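Long-range contacts in probable endonuclease 4 (Thermotoga maritima, PDB 4HNO), which probably cleaves phosphodiester bonds at apurinic or apyrimidinic sites in DNA during repair, leaving a 3'-hydroxyl and a 5'-terminal sugar phosphate, with the help of bound metal ions: residues I106-I111 with G141-L146; I217-S222 with W260-P265. All blocks are in the same frame, centred on the assembly; numbering follows the deposited sequence.

Contact 1: I106-I111 with G141-L146; sequences IRYLNI and GVVILL
Tyr-108 to Ile-111 pair with Val-143 to Leu-146 as neighbouring parallel strands of a TIM barrel. Helix 121-136 makes the crossover between them, giving a beta-alpha-beta unit. Four backbone hydrogen bonds join the strands. Val-143 N gives a nearly straight bond to Arg-107 O (3.0 Å, 177° at the hydrogen). Leu-109 uses both its backbone groups: its N donates to Val-143 O, and its O accepts from Leu-145 N at 2.8 Å. Ile-111 N then donates to Leu-145 O. A water also links the loop ends, donating to both Arg-107 O and Gly-141 O.

Apolar packing covers both faces of the pair. On the face of Tyr-108, the Val-143 and Tyr-108 side chains run side by side, and Tyr-108 CD2 is 3.8 Å from Leu-145 CD2. The ring hydroxyl bonds to Glu-67. On the face of Leu-109, the outer one, Ile-111 CG1 meets Ile-144 CG2 at 3.9 Å and Leu-146 CD2 at 3.8 Å. Ile-111 CG1 sits between its own backbone N and carbonyl carbon (chi1 73°), which puts it beside the second strand.

Asn-110 brings an amide to the same face as Tyr-108. Its OD1 accepts from Thr-179 and its ND2 bonds to the metal ligand Glu-147, a second-shell role. Across the strands, Asn-110 OD1 rests 3.8 Å from Leu-145 CB.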
# COMPACT_ATOMS: atom_id res chain seq x y z
N ILE A 106 -6.75 4.61 -12.50
CA ILE A 106 -5.82 4.04 -11.53
C ILE A 106 -5.81 2.52 -11.69
O ILE A 106 -6.85 1.86 -11.79
CB ILE A 106 -6.22 4.47 -10.10
CG1 ILE A 106 -6.05 5.98 -9.90
CG2 ILE A 106 -5.48 3.68 -9.05
CD1 ILE A 106 -4.64 6.42 -9.74
N ARG A 107 -4.60 1.98 -11.67
CA ARG A 107 -4.35 0.60 -12.01
C ARG A 107 -4.32 -0.36 -10.82
O ARG A 107 -4.39 -1.57 -11.00
CB ARG A 107 -3.03 0.54 -12.77
CG ARG A 107 -3.08 1.27 -14.09
CD ARG A 107 -1.76 1.23 -14.82
NE ARG A 107 -1.89 1.98 -16.07
CZ ARG A 107 -0.89 2.24 -16.89
NH1 ARG A 107 0.33 1.82 -16.60
NH2 ARG A 107 -1.10 2.93 -18.00
N TYR A 108 -4.20 0.20 -9.62
CA TYR A 108 -3.89 -0.58 -8.41
C TYR A 108 -4.76 -0.10 -7.26
O TYR A 108 -4.86 1.09 -7.00
CB TYR A 108 -2.44 -0.37 -8.00
CG TYR A 108 -1.45 -0.86 -9.00
CD1 TYR A 108 -0.64 -0.01 -9.70
CD2 TYR A 108 -1.34 -2.22 -9.22
CE1 TYR A 108 0.27 -0.50 -10.63
CE2 TYR A 108 -0.46 -2.72 -10.15
CZ TYR A 108 0.35 -1.86 -10.85
OH TYR A 108 1.22 -2.41 -11.77
N LEU A 109 -5.30 -1.08 -6.53
CA LEU A 109 -6.10 -0.83 -5.33
C LEU A 109 -5.52 -1.68 -4.21
O LEU A 109 -5.57 -2.91 -4.26
CB LEU A 109 -7.57 -1.20 -5.58
CG LEU A 109 -8.50 -1.02 -4.39
CD1 LEU A 109 -8.55 0.41 -3.89
CD2 LEU A 109 -9.89 -1.48 -4.77
N ASN A 110 -4.95 -1.01 -3.22
CA ASN A 110 -4.24 -1.65 -2.12
C ASN A 110 -5.17 -1.87 -0.94
O ASN A 110 -5.79 -0.92 -0.45
CB ASN A 110 -3.09 -0.72 -1.72
CG ASN A 110 -2.31 -1.23 -0.54
OD1 ASN A 110 -1.32 -1.92 -0.70
ND2 ASN A 110 -2.76 -0.90 0.64
N ILE A 111 -5.21 -3.11 -0.45
CA ILE A 111 -6.05 -3.47 0.68
C ILE A 111 -5.22 -4.14 1.78
O ILE A 111 -4.25 -4.82 1.53
CB ILE A 111 -7.21 -4.43 0.25
CG1 ILE A 111 -6.72 -5.86 -0.05
CG2 ILE A 111 -7.99 -3.89 -0.92
CD1 ILE A 111 -7.85 -6.90 -0.11
N GLY A 141 -9.45 -5.26 -15.11
CA GLY A 141 -8.34 -4.34 -15.29
C GLY A 141 -7.55 -4.14 -14.01
O GLY A 141 -6.36 -4.42 -13.91
N VAL A 142 -8.21 -3.60 -13.00
CA VAL A 142 -7.57 -3.17 -11.79
C VAL A 142 -6.95 -4.37 -11.08
O VAL A 142 -7.57 -5.44 -11.00
CB VAL A 142 -8.58 -2.45 -10.87
CG1 VAL A 142 -7.97 -2.08 -9.53
CG2 VAL A 142 -9.12 -1.20 -11.55
N VAL A 143 -5.74 -4.17 -10.58
CA VAL A 143 -5.02 -5.15 -9.79
C VAL A 143 -5.15 -4.79 -8.32
O VAL A 143 -4.93 -3.64 -7.95
CB VAL A 143 -3.53 -5.15 -10.22
CG1 VAL A 143 -2.66 -5.99 -9.30
CG2 VAL A 143 -3.41 -5.63 -11.67
N ILE A 144 -5.53 -5.77 -7.51
CA ILE A 144 -5.60 -5.60 -6.07
C ILE A 144 -4.24 -5.92 -5.47
O ILE A 144 -3.65 -6.97 -5.76
CB ILE A 144 -6.71 -6.45 -5.47
CG1 ILE A 144 -8.05 -5.88 -5.97
CG2 ILE A 144 -6.63 -6.45 -3.95
CD1 ILE A 144 -9.28 -6.64 -5.59
N LEU A 145 -3.74 -5.01 -4.64
CA LEU A 145 -2.49 -5.22 -3.91
C LEU A 145 -2.84 -5.63 -2.49
O LEU A 145 -3.61 -4.95 -1.82
CB LEU A 145 -1.64 -3.96 -3.89
CG LEU A 145 -1.33 -3.38 -5.27
CD1 LEU A 145 -0.48 -2.12 -5.14
CD2 LEU A 145 -0.64 -4.41 -6.15
N LEU A 146 -2.24 -6.73 -2.03
CA LEU A 146 -2.34 -7.14 -0.64
C LEU A 146 -1.16 -6.54 0.11
O LEU A 146 -0.01 -6.78 -0.27
CB LEU A 146 -2.30 -8.65 -0.50
CG LEU A 146 -3.32 -9.43 -1.31
CD1 LEU A 146 -3.11 -10.92 -1.11
CD2 LEU A 146 -4.74 -9.02 -0.96
O HOH W 1 -4.29 -2.55 -13.58

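Contact 2: I217-S222 with W260-P265. With MN (manganese (II) ion), chain E.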
# COMPACT_ATOMS: atom_id res chain seq x y z
N ILE A 217 6.03 -0.01 -2.14
CA ILE A 217 6.51 -0.03 -0.77
C ILE A 217 5.88 1.15 -0.06
O ILE A 217 5.91 2.28 -0.55
CB ILE A 217 8.05 0.05 -0.74
CG1 ILE A 217 8.63 -1.26 -1.27
CG2 ILE A 217 8.56 0.35 0.68
CD1 ILE A 217 10.09 -1.18 -1.65
N HIS A 218 5.29 0.88 1.11
CA HIS A 218 4.89 1.94 2.01
C HIS A 218 6.08 2.21 2.92
O HIS A 218 6.49 1.35 3.70
CB HIS A 218 3.67 1.57 2.83
CG HIS A 218 2.40 1.53 2.05
ND1 HIS A 218 1.26 0.96 2.56
CD2 HIS A 218 2.10 2.03 0.83
CE1 HIS A 218 0.30 1.13 1.67
NE2 HIS A 218 0.79 1.77 0.61
N LEU A 219 6.65 3.39 2.75
CA LEU A 219 7.90 3.77 3.38
C LEU A 219 7.56 4.54 4.65
O LEU A 219 7.27 5.74 4.63
CB LEU A 219 8.73 4.61 2.42
CG LEU A 219 10.20 4.68 2.83
CD1 LEU A 219 10.91 3.36 2.49
CD2 LEU A 219 10.89 5.87 2.20
N ASN A 220 7.59 3.81 5.76
CA ASN A 220 7.20 4.32 7.07
C ASN A 220 8.26 3.92 8.10
O ASN A 220 8.62 2.75 8.19
CB ASN A 220 5.89 3.66 7.52
CG ASN A 220 4.72 4.05 6.63
OD1 ASN A 220 4.55 5.23 6.30
ND2 ASN A 220 3.92 3.06 6.25
N ASP A 221 8.77 4.89 8.86
CA ASP A 221 9.54 4.50 10.04
C ASP A 221 8.53 4.00 11.08
O ASP A 221 7.31 4.01 10.86
CB ASP A 221 10.41 5.69 10.50
CG ASP A 221 11.71 5.28 11.18
OD1 ASP A 221 11.72 4.25 11.88
OD2 ASP A 221 12.72 6.04 11.03
N SER A 222 9.04 3.56 12.22
CA SER A 222 8.22 3.04 13.30
C SER A 222 8.49 3.77 14.61
O SER A 222 9.64 4.02 14.97
CB SER A 222 8.46 1.55 13.52
OG SER A 222 7.60 1.12 14.56
N TRP A 260 8.20 4.14 -3.63
CA TRP A 260 8.21 4.34 -2.17
C TRP A 260 7.17 5.39 -1.84
O TRP A 260 7.29 6.54 -2.25
CB TRP A 260 9.59 4.83 -1.70
CG TRP A 260 10.72 3.92 -2.02
CD1 TRP A 260 10.65 2.64 -2.47
CD2 TRP A 260 12.12 4.25 -1.95
NE1 TRP A 260 11.91 2.15 -2.68
CE2 TRP A 260 12.83 3.12 -2.36
CE3 TRP A 260 12.83 5.39 -1.58
CZ2 TRP A 260 14.23 3.10 -2.45
CZ3 TRP A 260 14.22 5.37 -1.65
CH2 TRP A 260 14.89 4.23 -2.08
N ILE A 261 6.15 4.99 -1.09
CA ILE A 261 5.03 5.86 -0.77
C ILE A 261 5.01 6.07 0.75
O ILE A 261 4.81 5.15 1.52
CB ILE A 261 3.70 5.24 -1.23
CG1 ILE A 261 3.65 5.10 -2.75
CG2 ILE A 261 2.52 6.04 -0.69
CD1 ILE A 261 3.70 6.40 -3.52
N LEU A 262 5.20 7.32 1.15
CA LEU A 262 5.18 7.70 2.56
C LEU A 262 3.76 7.68 3.11
O LEU A 262 2.86 8.28 2.53
CB LEU A 262 5.72 9.11 2.71
CG LEU A 262 7.16 9.35 2.26
CD1 LEU A 262 7.37 10.82 2.02
CD2 LEU A 262 8.12 8.82 3.30
N GLU A 263 3.60 7.04 4.27
CA GLU A 263 2.37 7.13 5.07
C GLU A 263 2.74 7.61 6.47
O GLU A 263 2.17 7.20 7.47
CB GLU A 263 1.61 5.82 5.14
CG GLU A 263 1.34 5.16 3.81
CD GLU A 263 0.68 3.83 4.00
OE1 GLU A 263 1.30 2.99 4.71
OE2 GLU A 263 -0.43 3.61 3.48
N THR A 264 3.71 8.50 6.52
CA THR A 264 4.27 8.95 7.78
C THR A 264 3.37 10.06 8.34
O THR A 264 2.54 10.62 7.62
CB THR A 264 5.69 9.43 7.56
OG1 THR A 264 5.67 10.38 6.50
CG2 THR A 264 6.62 8.30 7.19
N PRO A 265 3.50 10.35 9.63
CA PRO A 265 2.63 11.36 10.23
C PRO A 265 2.74 12.71 9.54
O PRO A 265 3.80 13.12 9.08
CB PRO A 265 3.16 11.47 11.66
CG PRO A 265 3.74 10.13 11.94
CD PRO A 265 4.33 9.67 10.64
MN MN E . 0.76 0.95 4.74
O HOH W 2 -1.11 1.36 5.12
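The metal centre of the TIM barrel takes two ligands from this contact, His-218 from within one strand and Glu-263 from just past the end of its parallel neighbour. One manganese(II) ion is bound by His-218 ND1 at 2.2 Å and by Glu-263 OE1 at 2.1 Å. A water is a further ligand, and Glu-147 and Asp-181 complete the site. The histidine ring and the carboxylate are turned 41° from each other. Glu-263 OE2 lies over one face of the ring, toward its rim. The other ring nitrogen, His-218 NE2, is hydrogen-bonded to Gln-33.

Asn-220 positions Glu-263 with two bonds. Its ND2 donates to Glu-263 OE1 at 3.0 Å, on the lone pair pointing away from OE2. The amide and carboxylate are nearly coplanar, 13° apart. Asn-220 OD1 accepts from Glu-263 N at 2.9 Å, a more bent bond (133° at the hydrogen).

Behind the site the strands are joined by backbone bonds. Ile-261 N donates to Ile-217 O, and Leu-219 N to Ile-261 O, both at 2.8 Å. On the face away from the metal, Ile-217 CD1 packs 3.9 Å from Trp-260 CD1, and Leu-219 CD2 meets Leu-262 CD2. Leu-219 O is buried with no hydrogen-bond partner; Leu-262 CD2 lies 3.5 Å from it.

Glu-263 OE1 therefore serves the metal and an amide N-H together. The amide and the metal together probably restrict the carboxylate's rotation.

How the contacts relate
Contact 1 and contact 2 lie on opposite sides of the chain's centre, with centres about 18 Å apart. Both belong to the same barrel sheet. They come in series along the chain: 106-111 with 141-146 closes before 217-222 with 260-265 opens. Strand 176-181 connects them in the sheet, pairing with 143-147 on one side and 214-222 on the other. Strand 260-262 also pairs with 7-10, the first strand in the chain, which closes the barrel. The contacts meet inside, where Asn-110 ND2 packs 3.8 Å from His-218 CE1. Thus a second-shell residue of contact 1 and a metal ligand of contact 2 converge on one metal centre.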